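Local structure of putative 6-pyruvoyl tetrahydrobiopterin synthase (Caenorhabditis elegans, 2G64) at residues A[80-84]-A[85-89]; A[110-113]-A[114-117]. The protein probably catalyses conversion of 7,8-dihydroneopterin triphosphate into 6-pyruvoyl tetrahydropterin with loss of triphosphate, using one zinc ion per subunit, in tetrahydrobiopterin biosynthesis. The protein carries 1 engineered substitution. All coordinates share one frame; numbering follows the deposited sequence.

Overall arrangement
Both contacts are local, each made within one unbroken run of chain, and each is partly buried. Contact 1 rounds the turn after helix 68-80, enters short strand 85-86 and starts helix 87-90; it packs against helix 101-115 through Val82 and Leu87, carries a probable active-site histidine and reaches a second subunit. Contact 2 holds the last turns of helix 101-115 and the loop just after, away from the active site and untouched by other chains. Contact 1 is mainly polar, with an arginine and a histidine-carboxylate pair, whereas contact 2 joins a buried Leu112-Met116 pair to a lysine-serine pair bridged by one water on the solvent side. The two meet where Thr81 CG2 packs 4.2 Å from Lys111 CE.

Contact 1. Residues A[80-84]-A[85-89]; sequences DTVDH and RNLDK
A type II beta turn from Val82 to Arg85 carries His84, probably part of the charge relay system, and Arg85 then folds back along the chain that led into it. The turn is closed by the hydrogen bond from Arg85 N to Val82 O (3.3 Å). Bent at chi2 (-140°), the Arg85 side chain runs back past the backbone, CD lying 3.4 Å from Thr81 O, until the guanidinium meets Asp80 O side-on. Arg85 NE at 3.2 Å and Arg85 NH2 at 3.0 Å both hydrogen-bond to Asp80 O, which sits 18° out of the guanidinium plane; these are two bent bonds to one atom, which together limit how far the group can turn. It is the backbone oxygen of Asp80 that is used, not its carboxylate. In the tunnelling fold (T-fold) of this family, strand 85-86 runs parallel to strand 6-19, and Arg85 and Leu87 both bond to the backbone of Ala18. On the turn itself, His84 ND1 points in its ring plane at Asp83 OD2, 2.8 Å away and nearly straight (166°), although the carboxylate is met from above its own plane. Asp83 OD1 is taken by Ser16 N. The His84 ring meets His44 of a second subunit, with a bound zinc ion about 5 Å from the His84 side chain. Val82 CG1 touches Leu87 CD2 at 4.0 Å; Val82 also packs on Phe15 of strand 6-19 and Leu87 on Val104 of helix 101-115. Asn86 is the N-cap of helix 87-90: OD1 accepts from Lys89 N at 3.1 Å and weakly from Asp88 N, while ND2 reaches Asn42 O of the second subunit.

Contact 2. Residues A[110-113]-A[114-117]; sequences EKLK and SVMS
Leu112 lies obliquely over the Met116 side chain, its CD1 3.8 Å from Met116 CG and its CG 3.9 Å from Met116 SD. Leu112 is in the last turns of helix 101-115 and Met116 just beyond its end, both packed against the beta-sheet of the T-fold: Leu112 presses on Trp50, Val52 and Leu122, with Val78 of helix 68-80 alongside, and Met116 reaches Leu54 and Leu122. With CG of Leu112 anti to the backbone N (chi1 178°), both methyls are carried off the helix into this layer. An alanine in place of Leu112 would take away the branch that Met116 CG and SD rest on and is likely to open a gap between the helix and strands 44-57 and 122-128. Along the backbone, Ser114 N bonds four residues back, to Glu110 O at 3.0 Å, while Val115 N bonds to Leu112 O, three residues back, at 2.9 Å, and Met116 N weakly to Lys113 O. On the solvent flank Ser114 OG donates to Lys111 O at 2.7 Å, giving that helix carbonyl a side-chain partner. The bend of the Lys111 chain at chi2 (78°) brings Lys111 CD to 4.1 Å from Ser114 OG. One water then joins the two side chains, accepting from Lys111 NZ at 2.6 Å and donating to Ser114 OG at 2.5 Å.

Contact 1. Residues A[80-84]-A[85-89]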
loop_
_atom_site.group_PDB
_atom_site.type_symbol
_atom_site.label_atom_id
_atom_site.label_comp_id
_atom_site.label_asym_id
_atom_site.label_seq_id
_atom_site.Cartn_x
_atom_site.Cartn_y
_atom_site.Cartn_z
ATOM N N ASP A 80 -17.080 -15.838 8.730
ATOM C CA ASP A 80 -18.357 -15.623 9.424
ATOM C C ASP A 80 -18.198 -15.830 10.932
ATOM O O ASP A 80 -18.908 -15.215 11.732
ATOM C CB ASP A 80 -19.397 -16.630 8.918
ATOM C CG ASP A 80 -20.047 -16.208 7.615
ATOM O OD1 ASP A 80 -19.841 -15.066 7.153
ATOM O OD2 ASP A 80 -20.758 -17.057 7.037
ATOM N N THR A 81 -17.286 -16.723 11.307
ATOM C CA THR A 81 -17.025 -17.026 12.715
ATOM C C THR A 81 -16.331 -15.901 13.502
ATOM O O THR A 81 -16.387 -15.878 14.739
ATOM C CB THR A 81 -16.221 -18.334 12.905
ATOM O OG1 THR A 81 -14.824 -18.155 12.584
ATOM C CG2 THR A 81 -16.825 -19.496 12.090
ATOM N N VAL A 82 -15.648 -15.006 12.793
ATOM C CA VAL A 82 -14.792 -14.007 13.446
ATOM C C VAL A 82 -15.101 -12.553 13.047
ATOM O O VAL A 82 -14.794 -11.616 13.784
ATOM C CB VAL A 82 -13.287 -14.303 13.207
ATOM C CG1 VAL A 82 -12.894 -15.609 13.877
ATOM C CG2 VAL A 82 -12.975 -14.387 11.696
ATOM N N ASP A 83 -15.709 -12.339 11.889
ATOM C CA ASP A 83 -15.890 -10.969 11.474
ATOM C C ASP A 83 -16.923 -10.194 12.309
ATOM O O ASP A 83 -18.022 -10.694 12.564
ATOM C CB ASP A 83 -16.233 -10.852 9.999
ATOM C CG ASP A 83 -16.345 -9.414 9.577
ATOM O OD1 ASP A 83 -15.352 -8.673 9.733
ATOM O OD2 ASP A 83 -17.447 -9.002 9.163
ATOM N N HIS A 84 -16.573 -8.964 12.683
ATOM C CA HIS A 84 -17.425 -8.148 13.569
ATOM C C HIS A 84 -17.810 -8.846 14.882
ATOM O O HIS A 84 -18.891 -8.634 15.434
ATOM C CB HIS A 84 -18.637 -7.634 12.805
ATOM C CG HIS A 84 -18.302 -6.488 11.903
ATOM N ND1 HIS A 84 -17.736 -6.665 10.659
ATOM C CD2 HIS A 84 -18.364 -5.149 12.100
ATOM C CE1 HIS A 84 -17.505 -5.487 10.108
ATOM N NE2 HIS A 84 -17.876 -4.549 10.963
ATOM N N ARG A 85 -16.885 -9.652 15.386
ATOM C CA ARG A 85 -17.063 -10.359 16.637
ATOM C C ARG A 85 -15.971 -10.008 17.647
ATOM O O ARG A 85 -14.964 -9.365 17.322
ATOM C CB ARG A 85 -17.057 -11.872 16.387
ATOM C CG ARG A 85 -18.107 -12.315 15.349
ATOM C CD ARG A 85 -18.748 -13.619 15.779
ATOM N NE ARG A 85 -19.463 -14.274 14.690
ATOM C CZ ARG A 85 -20.781 -14.229 14.527
ATOM N NH1 ARG A 85 -21.538 -13.552 15.381
ATOM N NH2 ARG A 85 -21.346 -14.862 13.506
ATOM N N ASN A 86 -16.190 -10.452 18.876
ATOM C CA ASN A 86 -15.182 -10.414 19.917
ATOM C C ASN A 86 -14.579 -11.830 20.050
ATOM O O ASN A 86 -15.285 -12.792 20.415
ATOM C CB ASN A 86 -15.864 -9.986 21.222
ATOM C CG ASN A 86 -14.897 -9.877 22.373
ATOM O OD1 ASN A 86 -14.115 -10.791 22.617
ATOM N ND2 ASN A 86 -14.959 -8.768 23.106
ATOM N N LEU A 87 -13.293 -11.970 19.720
ATOM C CA LEU A 87 -12.687 -13.306 19.611
ATOM C C LEU A 87 -12.843 -14.116 20.906
ATOM O O LEU A 87 -13.253 -15.272 20.878
ATOM C CB LEU A 87 -11.220 -13.221 19.200
ATOM C CG LEU A 87 -10.904 -12.518 17.868
ATOM C CD1 LEU A 87 -9.393 -12.660 17.565
ATOM C CD2 LEU A 87 -11.725 -13.143 16.763
ATOM N N ASP A 88 -12.535 -13.489 22.032
ATOM C CA ASP A 88 -12.485 -14.195 23.312
ATOM C C ASP A 88 -13.863 -14.532 23.856
ATOM O O ASP A 88 -14.008 -15.506 24.587
ATOM C CB ASP A 88 -11.718 -13.358 24.326
ATOM C CG ASP A 88 -10.439 -12.816 23.748
ATOM O OD1 ASP A 88 -9.494 -13.599 23.522
ATOM O OD2 ASP A 88 -10.401 -11.611 23.474
ATOM N N LYS A 89 -14.859 -13.719 23.509
ATOM C CA LYS A 89 -16.208 -13.873 24.048
ATOM C C LYS A 89 -17.197 -14.563 23.115
ATOM O O LYS A 89 -18.161 -15.193 23.564
ATOM C CB LYS A 89 -16.768 -12.521 24.495
ATOM C CG LYS A 89 -15.939 -11.902 25.626
ATOM C CD LYS A 89 -16.523 -10.597 26.080
ATOM C CE LYS A 89 -15.593 -9.919 27.075
ATOM N NZ LYS A 89 -16.217 -8.691 27.635
#

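Contact 2. Residues A[110-113]-A[114-117]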
loop_
_atom_site.group_PDB
_atom_site.type_symbol
_atom_site.label_atom_id
_atom_site.label_comp_id
_atom_site.label_asym_id
_atom_site.label_seq_id
_atom_site.Cartn_x
_atom_site.Cartn_y
_atom_site.Cartn_z
ATOM N N GLU A 110 -6.803 -24.080 10.714
ATOM C CA GLU A 110 -7.490 -25.327 11.044
ATOM C C GLU A 110 -8.983 -25.297 10.699
ATOM O O GLU A 110 -9.531 -26.288 10.196
ATOM C CB GLU A 110 -7.255 -25.710 12.510
ATOM C CG GLU A 110 -5.809 -26.134 12.818
ATOM C CD GLU A 110 -5.357 -27.371 12.020
ATOM O OE1 GLU A 110 -6.216 -28.182 11.618
ATOM O OE2 GLU A 110 -4.135 -27.533 11.794
ATOM N N LYS A 111 -9.646 -24.167 10.961
ATOM C CA LYS A 111 -11.065 -24.024 10.622
ATOM C C LYS A 111 -11.277 -24.083 9.097
ATOM O O LYS A 111 -12.212 -24.725 8.597
ATOM C CB LYS A 111 -11.640 -22.727 11.201
ATOM C CG LYS A 111 -13.095 -22.482 10.847
ATOM C CD LYS A 111 -14.006 -23.350 11.725
ATOM C CE LYS A 111 -15.432 -23.365 11.192
ATOM N NZ LYS A 111 -16.220 -24.466 11.818
ATOM N N LEU A 112 -10.387 -23.442 8.353
ATOM C CA LEU A 112 -10.493 -23.484 6.893
ATOM C C LEU A 112 -10.274 -24.906 6.427
ATOM O O LEU A 112 -11.050 -25.425 5.634
ATOM C CB LEU A 112 -9.486 -22.567 6.218
ATOM C CG LEU A 112 -9.516 -22.611 4.694
ATOM C CD1 LEU A 112 -10.933 -22.290 4.178
ATOM C CD2 LEU A 112 -8.462 -21.661 4.084
ATOM N N LYS A 113 -9.221 -25.535 6.925
ATOM C CA LYS A 113 -8.945 -26.918 6.511
ATOM C C LYS A 113 -10.182 -27.814 6.714
ATOM O O LYS A 113 -10.502 -28.664 5.868
ATOM C CB LYS A 113 -7.717 -27.441 7.233
ATOM C CG LYS A 113 -6.949 -28.514 6.493
ATOM C CD LYS A 113 -5.558 -28.639 7.089
ATOM C CE LYS A 113 -5.126 -30.087 7.213
ATOM N NZ LYS A 113 -3.883 -30.215 8.030
ATOM N N SER A 114 -10.904 -27.562 7.806
ATOM C CA SER A 114 -12.114 -28.283 8.181
ATOM C C SER A 114 -13.309 -28.106 7.236
ATOM O O SER A 114 -14.210 -28.933 7.231
ATOM C CB SER A 114 -12.514 -27.934 9.625
ATOM O OG SER A 114 -13.412 -26.844 9.667
ATOM N N VAL A 115 -13.326 -27.041 6.439
ATOM C CA VAL A 115 -14.463 -26.783 5.557
ATOM C C VAL A 115 -14.119 -26.924 4.079
ATOM O O VAL A 115 -14.992 -26.831 3.218
ATOM C CB VAL A 115 -15.172 -25.416 5.826
ATOM C CG1 VAL A 115 -15.717 -25.352 7.252
ATOM C CG2 VAL A 115 -14.264 -24.215 5.511
ATOM N N MET A 116 -12.849 -27.170 3.777
ATOM C CA MET A 116 -12.413 -27.155 2.381
ATOM C C MET A 116 -12.842 -28.378 1.591
ATOM O O MET A 116 -12.711 -29.499 2.070
ATOM C CB MET A 116 -10.899 -27.006 2.282
ATOM C CG MET A 116 -10.431 -25.581 2.378
ATOM S SD MET A 116 -8.645 -25.509 2.313
ATOM C CE MET A 116 -8.389 -25.521 0.521
ATOM N N SER A 117 -13.311 -28.139 0.369
ATOM C CA SER A 117 -13.579 -29.219 -0.596
ATOM C C SER A 117 -12.336 -30.050 -0.940
ATOM O O SER A 117 -12.418 -31.273 -1.061
ATOM C CB SER A 117 -14.305 -28.699 -1.860
ATOM O OG SER A 117 -13.607 -27.649 -2.535
HETATM O O HOH W 1 -15.745 -26.762 10.616
#